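Local coordinates for protein membrane attack complex assembly inhibitor BGA71 (Borreliella bavariensis, PDB 6FMH) that inhibits assembly of the complement membrane attack complex, probably helping the Lyme disease spirochaete survive in its host, at residues 40-45 with 98-103; 80-85 with 174-179. One frame throughout, in Å; residues are numbered along the deposited sequence.

Contact 1: 40-45 with 98-103; sequences NFLATF and EFIYQI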
ATOM      1  N   ASN A  40     -22.118   1.575  10.969  1.00 38.84           N
ATOM      2  CA  ASN A  40     -20.945   0.922  11.566  1.00 33.93           C
ATOM      3  C   ASN A  40     -21.012  -0.504  11.093  1.00 29.86           C
ATOM      4  O   ASN A  40     -21.511  -1.416  11.774  1.00 30.13           O
ATOM      5  CB  ASN A  40     -20.837   1.041  13.113  1.00 40.72           C
ATOM      6  CG  ASN A  40     -19.380   0.946  13.652  1.00 38.55           C
ATOM      7  OD1 ASN A  40     -18.525   0.312  13.074  1.00 29.54           O
ATOM      8  ND2 ASN A  40     -19.127   1.603  14.793  1.00 41.96           N
ATOM      9  N   PHE A  41     -20.601  -0.685   9.853  1.00 26.03           N
ATOM     10  CA  PHE A  41     -20.869  -1.929   9.123  1.00 23.07           C
ATOM     11  C   PHE A  41     -20.412  -3.147   9.895  1.00 21.29           C
ATOM     12  O   PHE A  41     -21.110  -4.160   9.944  1.00 25.18           O
ATOM     13  CB  PHE A  41     -20.236  -1.847   7.720  1.00 23.30           C
ATOM     14  CG  PHE A  41     -20.336  -3.115   6.929  1.00 23.19           C
ATOM     15  CD1 PHE A  41     -21.569  -3.772   6.752  1.00 21.84           C
ATOM     16  CD2 PHE A  41     -19.196  -3.685   6.392  1.00 22.66           C
ATOM     17  CE1 PHE A  41     -21.645  -4.968   6.059  1.00 21.96           C
ATOM     18  CE2 PHE A  41     -19.273  -4.885   5.687  1.00 23.09           C
ATOM     19  CZ  PHE A  41     -20.495  -5.536   5.531  1.00 22.56           C
ATOM     20  N   LEU A  42     -19.262  -3.072  10.522  1.00 18.16           N
ATOM     21  CA  LEU A  42     -18.727  -4.230  11.188  1.00 16.83           C
ATOM     22  C   LEU A  42     -18.707  -4.055  12.686  1.00 16.80           C
ATOM     23  O   LEU A  42     -17.940  -4.726  13.381  1.00 17.41           O
ATOM     24  CB  LEU A  42     -17.304  -4.532  10.675  1.00 16.39           C
ATOM     25  CG  LEU A  42     -17.199  -4.918   9.190  1.00 15.27           C
ATOM     26  CD1 LEU A  42     -15.768  -4.889   8.750  1.00 15.66           C
ATOM     27  CD2 LEU A  42     -17.763  -6.285   8.911  1.00 15.28           C
ATOM     28  N   ALA A  43     -19.561  -3.205  13.213  1.00 17.44           N
ATOM     29  CA  ALA A  43     -19.546  -2.940  14.659  1.00 19.04           C
ATOM     30  C   ALA A  43     -19.572  -4.206  15.476  1.00 19.96           C
ATOM     31  O   ALA A  43     -18.754  -4.401  16.371  1.00 22.27           O
ATOM     32  CB  ALA A  43     -20.729  -2.063  15.053  1.00 19.24           C
ATOM     33  N   THR A  44     -20.552  -5.055  15.195  1.00 20.85           N
ATOM     34  CA  THR A  44     -20.683  -6.366  15.867  1.00 22.44           C
ATOM     35  C   THR A  44     -19.403  -7.223  15.894  1.00 20.02           C
ATOM     36  O   THR A  44     -19.104  -7.854  16.916  1.00 20.08           O
ATOM     37  CB  THR A  44     -21.830  -7.184  15.215  1.00 24.81           C
ATOM     38  OG1 THR A  44     -23.064  -6.438  15.283  1.00 26.16           O
ATOM     39  CG2 THR A  44     -22.024  -8.545  15.889  1.00 25.45           C
ATOM     40  N   PHE A  45     -18.630  -7.185  14.820  1.00 17.78           N
ATOM     41  CA  PHE A  45     -17.327  -7.892  14.772  1.00 17.98           C
ATOM     42  C   PHE A  45     -16.235  -7.178  15.564  1.00 19.51           C
ATOM     43  O   PHE A  45     -15.317  -7.816  16.081  1.00 18.95           O
ATOM     44  CB  PHE A  45     -16.860  -8.049  13.334  1.00 17.38           C
ATOM     45  CG  PHE A  45     -17.803  -8.849  12.516  1.00 18.08           C
ATOM     46  CD1 PHE A  45     -17.739 -10.241  12.532  1.00 16.81           C
ATOM     47  CD2 PHE A  45     -18.860  -8.220  11.842  1.00 17.47           C
ATOM     48  CE1 PHE A  45     -18.655 -10.984  11.843  1.00 17.37           C
ATOM     49  CE2 PHE A  45     -19.798  -8.974  11.175  1.00 17.26           C
ATOM     50  CZ  PHE A  45     -19.697 -10.353  11.169  1.00 17.67           C
ATOM     51  N   GLU A  98     -16.288 -16.749   8.913  1.00 21.05           N
ATOM     52  CA  GLU A  98     -15.641 -17.322   7.730  1.00 22.32           C
ATOM     53  C   GLU A  98     -15.902 -16.482   6.471  1.00 21.21           C
ATOM     54  O   GLU A  98     -14.999 -16.208   5.715  1.00 18.51           O
ATOM     55  CB  GLU A  98     -16.050 -18.801   7.531  1.00 23.63           C
ATOM     56  CG  GLU A  98     -15.120 -19.726   8.291  1.00 24.53           C
ATOM     57  CD  GLU A  98     -15.623 -21.147   8.424  1.00 26.32           C
ATOM     58  OE1 GLU A  98     -16.115 -21.733   7.425  1.00 28.55           O
ATOM     59  OE2 GLU A  98     -15.407 -21.709   9.511  1.00 26.10           O
ATOM     60  N   PHE A  99     -17.161 -16.104   6.242  1.00 22.22           N
ATOM     61  CA  PHE A  99     -17.481 -15.214   5.123  1.00 22.09           C
ATOM     62  C   PHE A  99     -16.542 -13.980   5.127  1.00 22.24           C
ATOM     63  O   PHE A  99     -16.041 -13.571   4.097  1.00 25.75           O
ATOM     64  CB  PHE A  99     -18.957 -14.801   5.201  1.00 19.91           C
ATOM     65  CG  PHE A  99     -19.341 -13.777   4.207  1.00 18.75           C
ATOM     66  CD1 PHE A  99     -19.647 -14.145   2.911  1.00 18.81           C
ATOM     67  CD2 PHE A  99     -19.355 -12.416   4.550  1.00 17.42           C
ATOM     68  CE1 PHE A  99     -19.994 -13.171   1.962  1.00 18.86           C
ATOM     69  CE2 PHE A  99     -19.680 -11.453   3.602  1.00 17.67           C
ATOM     70  CZ  PHE A  99     -20.000 -11.829   2.310  1.00 17.52           C
ATOM     71  N   ILE A 100     -16.354 -13.400   6.298  1.00 22.61           N
ATOM     72  CA  ILE A 100     -15.620 -12.158   6.477  1.00 23.23           C
ATOM     73  C   ILE A 100     -14.121 -12.380   6.382  1.00 27.00           C
ATOM     74  O   ILE A 100     -13.452 -11.816   5.532  1.00 26.31           O
ATOM     75  CB  ILE A 100     -15.988 -11.521   7.846  1.00 21.45           C
ATOM     76  CG1 ILE A 100     -17.247 -10.671   7.725  1.00 21.65           C
ATOM     77  CG2 ILE A 100     -14.893 -10.661   8.423  1.00 22.06           C
ATOM     78  CD1 ILE A 100     -17.292  -9.738   6.548  1.00 21.76           C
ATOM     79  N   TYR A 101     -13.600 -13.224   7.268  1.00 31.82           N
ATOM     80  CA  TYR A 101     -12.177 -13.423   7.350  1.00 35.95           C
ATOM     81  C   TYR A 101     -11.625 -14.376   6.286  1.00 35.19           C
ATOM     82  O   TYR A 101     -10.512 -14.209   5.869  1.00 35.46           O
ATOM     83  CB  TYR A 101     -11.779 -13.870   8.759  1.00 38.73           C
ATOM     84  CG  TYR A 101     -12.090 -12.860   9.855  1.00 43.32           C
ATOM     85  CD1 TYR A 101     -11.547 -11.582   9.841  1.00 45.21           C
ATOM     86  CD2 TYR A 101     -12.915 -13.202  10.922  1.00 51.49           C
ATOM     87  CE1 TYR A 101     -11.835 -10.673  10.845  1.00 52.87           C
ATOM     88  CE2 TYR A 101     -13.201 -12.298  11.942  1.00 55.90           C
ATOM     89  CZ  TYR A 101     -12.670 -11.034  11.896  1.00 58.61           C
ATOM     90  OH  TYR A 101     -12.984 -10.149  12.915  1.00 64.21           O
ATOM     91  N   GLN A 102     -12.395 -15.354   5.843  1.00 34.35           N
ATOM     92  CA  GLN A 102     -11.871 -16.356   4.941  1.00 34.56           C
ATOM     93  C   GLN A 102     -12.156 -16.124   3.495  1.00 29.66           C
ATOM     94  O   GLN A 102     -11.347 -16.449   2.633  1.00 33.82           O
ATOM     95  CB  GLN A 102     -12.419 -17.716   5.342  1.00 44.64           C
ATOM     96  CG  GLN A 102     -11.690 -18.940   4.791  1.00 57.83           C
ATOM     97  CD  GLN A 102     -12.606 -20.162   4.846  1.00 67.06           C
ATOM     98  OE1 GLN A 102     -13.191 -20.414   5.895  1.00 82.58           O
ATOM     99  NE2 GLN A 102     -12.774 -20.891   3.731  1.00 64.04           N
ATOM    100  N   ILE A 103     -13.312 -15.566   3.184  1.00 25.75           N
ATOM    101  CA  ILE A 103     -13.667 -15.345   1.784  1.00 21.05           C
ATOM    102  C   ILE A 103     -13.407 -13.909   1.365  1.00 18.20           C
ATOM    103  O   ILE A 103     -12.708 -13.676   0.394  1.00 17.24           O
ATOM    104  CB  ILE A 103     -15.104 -15.781   1.554  1.00 20.35           C
ATOM    105  CG1 ILE A 103     -15.141 -17.308   1.651  1.00 21.58           C
ATOM    106  CG2 ILE A 103     -15.665 -15.207   0.242  1.00 20.99           C
ATOM    107  CD1 ILE A 103     -15.382 -18.096   0.397  1.00 22.05           C
TER
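The short helix 43-46 settles on the long helix 90-123 in the apolar interior of this helical protein, through L42 and F45 on one side and I100 and Y101 on the other. I100 does most of the work because its two branches part: the CG1-CD1 arm meets L42 and F45, and CG2 turns to Y101. A chi2 of -46° swings CD1 to the side of CA instead of extending it away, and I100 CD1 then lies 4.2 Å from L42 CD2, while I100 CG1 comes 4.2 Å from F45 CZ, above the phenyl plane and offset toward the rim. I100 CG2 sits 3.7 Å above the Y101 ring, over its centre, a CH-pi contact. In an all-helical domain of the BbCRASP-1 family such a beta-branched residue, with two arms leaving CB, suits a place where several elements converge; I61 of helix 55-68 touches it too. L42 occupies the N-cap position and supplies an apolar chain where the turn enters the helix. Y101 is partly exposed, and its phenol oxygen OH lies 4.4 Å from F45 CB. The helix around it widens into a pi-type turn: E98 O accepts from both Q102 N and I103 N, the latter at 3.1 Å.

Contact 2: 80-85 with 174-179; sequences KEILET and DALATY
L176 reaches from helix 173-183 onto helix 73-88 and spreads its forked end over I82 and the methyl of T85. Its CG stands anti to the backbone N (chi1 179°), which carries the fork out toward the neighbouring helix. There both prongs touch one methyl: L176 CD1 and L176 CD2 each lie 4.1 Å from I82 CG2. CD2 also rests 3.9 Å from the carbonyl oxygen I82 O, and a turn further on it meets T85 CG2 at 4.2 Å, so the leucine touches a backbone oxygen as well as side chains. Threonine suits this border because its two branches serve different ends. T85 CG2 faces the leucine, whereas T85 OG1 donates back to E81 O at 2.6 Å, from above the carbonyl plane; that oxygen also takes T85 N. The exposed T178, outside the contact, makes a like bond to D174 O, where T178 OG1 and T178 N approach from opposite faces of its plane. L86 adds to the surface under L176, and I169 also touches it. A leucine resting on I82, T85 and L86, residues three and four apart on one face of a neighbouring helix, is typical of helix-to-helix packing in all-helical folds.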
ATOM      1  N   LYS A  80     -25.266  -6.284   6.389  1.00 18.82           N
ATOM      2  CA  LYS A  80     -25.007  -6.153   7.820  1.00 18.76           C
ATOM      3  C   LYS A  80     -26.009  -6.974   8.637  1.00 18.82           C
ATOM      4  O   LYS A  80     -25.653  -7.678   9.569  1.00 17.50           O
ATOM      5  CB  LYS A  80     -25.086  -4.686   8.189  1.00 19.23           C
ATOM      6  CG  LYS A  80     -24.953  -4.417   9.652  1.00 20.25           C
ATOM      7  CD  LYS A  80     -24.779  -2.923   9.951  1.00 20.16           C
ATOM      8  CE  LYS A  80     -24.829  -2.740  11.457  1.00 19.83           C
ATOM      9  NZ  LYS A  80     -24.486  -1.364  11.883  1.00 19.35           N
ATOM     10  N   GLU A  81     -27.275  -6.892   8.261  1.00 19.59           N
ATOM     11  CA  GLU A  81     -28.278  -7.641   8.966  1.00 20.45           C
ATOM     12  C   GLU A  81     -28.032  -9.147   8.796  1.00 19.24           C
ATOM     13  O   GLU A  81     -28.021  -9.903   9.767  1.00 18.37           O
ATOM     14  CB  GLU A  81     -29.655  -7.198   8.511  1.00 23.37           C
ATOM     15  CG  GLU A  81     -30.827  -8.005   9.064  1.00 27.51           C
ATOM     16  CD  GLU A  81     -32.169  -7.418   8.646  1.00 31.65           C
ATOM     17  OE1 GLU A  81     -32.280  -6.208   8.718  1.00 31.46           O
ATOM     18  OE2 GLU A  81     -33.117  -8.141   8.250  1.00 35.62           O
ATOM     19  N   ILE A  82     -27.820  -9.579   7.560  1.00 17.74           N
ATOM     20  CA  ILE A  82     -27.468 -10.962   7.278  1.00 17.48           C
ATOM     21  C   ILE A  82     -26.352 -11.463   8.215  1.00 17.00           C
ATOM     22  O   ILE A  82     -26.509 -12.506   8.891  1.00 15.11           O
ATOM     23  CB  ILE A  82     -26.987 -11.174   5.822  1.00 17.53           C
ATOM     24  CG1 ILE A  82     -28.153 -11.006   4.867  1.00 16.33           C
ATOM     25  CG2 ILE A  82     -26.422 -12.595   5.684  1.00 17.89           C
ATOM     26  CD1 ILE A  82     -27.807 -10.841   3.415  1.00 16.45           C
ATOM     27  N   LEU A  83     -25.267 -10.701   8.279  1.00 15.43           N
ATOM     28  CA  LEU A  83     -24.133 -11.149   9.053  1.00 16.05           C
ATOM     29  C   LEU A  83     -24.387 -11.112  10.528  1.00 17.11           C
ATOM     30  O   LEU A  83     -23.930 -11.967  11.251  1.00 18.22           O
ATOM     31  CB  LEU A  83     -22.893 -10.342   8.697  1.00 15.53           C
ATOM     32  CG  LEU A  83     -22.395 -10.516   7.259  1.00 14.53           C
ATOM     33  CD1 LEU A  83     -21.269  -9.549   7.052  1.00 14.57           C
ATOM     34  CD2 LEU A  83     -21.966 -11.937   6.958  1.00 13.89           C
ATOM     35  N   GLU A  84     -25.167 -10.139  10.978  1.00 20.46           N
ATOM     36  CA  GLU A  84     -25.503 -10.022  12.404  1.00 20.91           C
ATOM     37  C   GLU A  84     -26.535 -11.032  12.876  1.00 19.38           C
ATOM     38  O   GLU A  84     -26.484 -11.505  13.993  1.00 19.50           O
ATOM     39  CB  GLU A  84     -25.983  -8.619  12.713  1.00 23.34           C
ATOM     40  CG  GLU A  84     -24.837  -7.641  12.819  1.00 26.35           C
ATOM     41  CD  GLU A  84     -25.285  -6.205  13.039  1.00 30.94           C
ATOM     42  OE1 GLU A  84     -26.495  -5.959  13.146  1.00 36.95           O
ATOM     43  OE2 GLU A  84     -24.416  -5.330  13.158  1.00 33.90           O
ATOM     44  N   THR A  85     -27.473 -11.376  12.021  1.00 18.56           N
ATOM     45  CA  THR A  85     -28.325 -12.533  12.289  1.00 18.28           C
ATOM     46  C   THR A  85     -27.459 -13.782  12.554  1.00 16.92           C
ATOM     47  O   THR A  85     -27.634 -14.452  13.563  1.00 15.77           O
ATOM     48  CB  THR A  85     -29.230 -12.801  11.086  1.00 19.43           C
ATOM     49  OG1 THR A  85     -29.856 -11.561  10.689  1.00 23.34           O
ATOM     50  CG2 THR A  85     -30.276 -13.860  11.368  1.00 18.88           C
ATOM     51  N   ASP A 174     -31.345 -20.841   9.952  1.00 18.37           N
ATOM     52  CA  ASP A 174     -30.771 -22.101   9.492  1.00 18.03           C
ATOM     53  C   ASP A 174     -30.727 -22.182   7.978  1.00 16.93           C
ATOM     54  O   ASP A 174     -29.730 -22.557   7.400  1.00 15.79           O
ATOM     55  CB  ASP A 174     -31.571 -23.272  10.039  1.00 18.71           C
ATOM     56  CG  ASP A 174     -31.452 -23.389  11.555  1.00 18.95           C
ATOM     57  OD1 ASP A 174     -30.460 -22.957  12.147  1.00 19.18           O
ATOM     58  OD2 ASP A 174     -32.361 -23.905  12.176  1.00 19.82           O
ATOM     59  N   ALA A 175     -31.803 -21.729   7.342  1.00 16.98           N
ATOM     60  CA  ALA A 175     -31.848 -21.673   5.893  1.00 16.78           C
ATOM     61  C   ALA A 175     -30.771 -20.723   5.450  1.00 16.43           C
ATOM     62  O   ALA A 175     -30.013 -21.035   4.537  1.00 15.58           O
ATOM     63  CB  ALA A 175     -33.220 -21.221   5.395  1.00 16.36           C
ATOM     64  N   LEU A 176     -30.724 -19.555   6.108  1.00 16.32           N
ATOM     65  CA  LEU A 176     -29.757 -18.513   5.772  1.00 15.90           C
ATOM     66  C   LEU A 176     -28.341 -19.077   5.806  1.00 15.15           C
ATOM     67  O   LEU A 176     -27.595 -18.952   4.836  1.00 14.25           O
ATOM     68  CB  LEU A 176     -29.856 -17.360   6.742  1.00 16.69           C
ATOM     69  CG  LEU A 176     -28.862 -16.217   6.498  1.00 17.27           C
ATOM     70  CD1 LEU A 176     -29.111 -15.604   5.143  1.00 17.52           C
ATOM     71  CD2 LEU A 176     -29.024 -15.180   7.605  1.00 16.96           C
ATOM     72  N   ALA A 177     -28.027 -19.779   6.898  1.00 13.96           N
ATOM     73  CA  ALA A 177     -26.723 -20.392   7.088  1.00 13.23           C
ATOM     74  C   ALA A 177     -26.389 -21.355   5.956  1.00 12.89           C
ATOM     75  O   ALA A 177     -25.242 -21.379   5.487  1.00 13.62           O
ATOM     76  CB  ALA A 177     -26.683 -21.137   8.388  1.00 13.52           C
ATOM     77  N   THR A 178     -27.365 -22.121   5.501  1.00 11.45           N
ATOM     78  CA  THR A 178     -27.082 -23.079   4.467  1.00 11.89           C
ATOM     79  C   THR A 178     -26.755 -22.369   3.161  1.00 12.12           C
ATOM     80  O   THR A 178     -25.805 -22.749   2.467  1.00 12.17           O
ATOM     81  CB  THR A 178     -28.266 -24.033   4.256  1.00 11.41           C
ATOM     82  OG1 THR A 178     -28.565 -24.647   5.495  1.00 11.64           O
ATOM     83  CG2 THR A 178     -27.989 -25.077   3.245  1.00 11.38           C
ATOM     84  N   TYR A 179     -27.509 -21.323   2.878  1.00 11.97           N
ATOM     85  CA  TYR A 179     -27.313 -20.569   1.681  1.00 12.09           C
ATOM     86  C   TYR A 179     -25.892 -19.963   1.637  1.00 13.29           C
ATOM     87  O   TYR A 179     -25.216 -20.010   0.602  1.00 13.81           O
ATOM     88  CB  TYR A 179     -28.380 -19.488   1.599  1.00 10.92           C
ATOM     89  CG  TYR A 179     -28.295 -18.606   0.383  1.00 10.61           C
ATOM     90  CD1 TYR A 179     -27.395 -17.578   0.304  1.00 10.45           C
ATOM     91  CD2 TYR A 179     -29.193 -18.756  -0.656  1.00 10.88           C
ATOM     92  CE1 TYR A 179     -27.341 -16.771  -0.808  1.00 10.75           C
ATOM     93  CE2 TYR A 179     -29.175 -17.930  -1.772  1.00 10.95           C
ATOM     94  CZ  TYR A 179     -28.244 -16.951  -1.851  1.00 11.03           C
ATOM     95  OH  TYR A 179     -28.179 -16.176  -2.979  1.00 11.45           O
TER

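Overall arrangement
Both contacts are largely buried, yet contact 1 lies deeper, its centre about 10 Å from the centre of the chain, against about 17 Å for contact 2. Contact 1 sets a short helix and its turn on helix 90-123 with aromatic rings and branched chains; contact 2 joins two helices with aliphatic carbons, edged by the methyl of T85. Helix 73-88 links them, for its other faces reach contact 1. There L83 CD2 packs 3.6 Å from F99 CD2, while K80 NZ probably bonds N40 O and E84 OE2 probably bonds T44 OG1. Helix 73-88 thus binds segment 40-45 partly through K80 and E84, with F41 also packing on it, and receives L176 on another side.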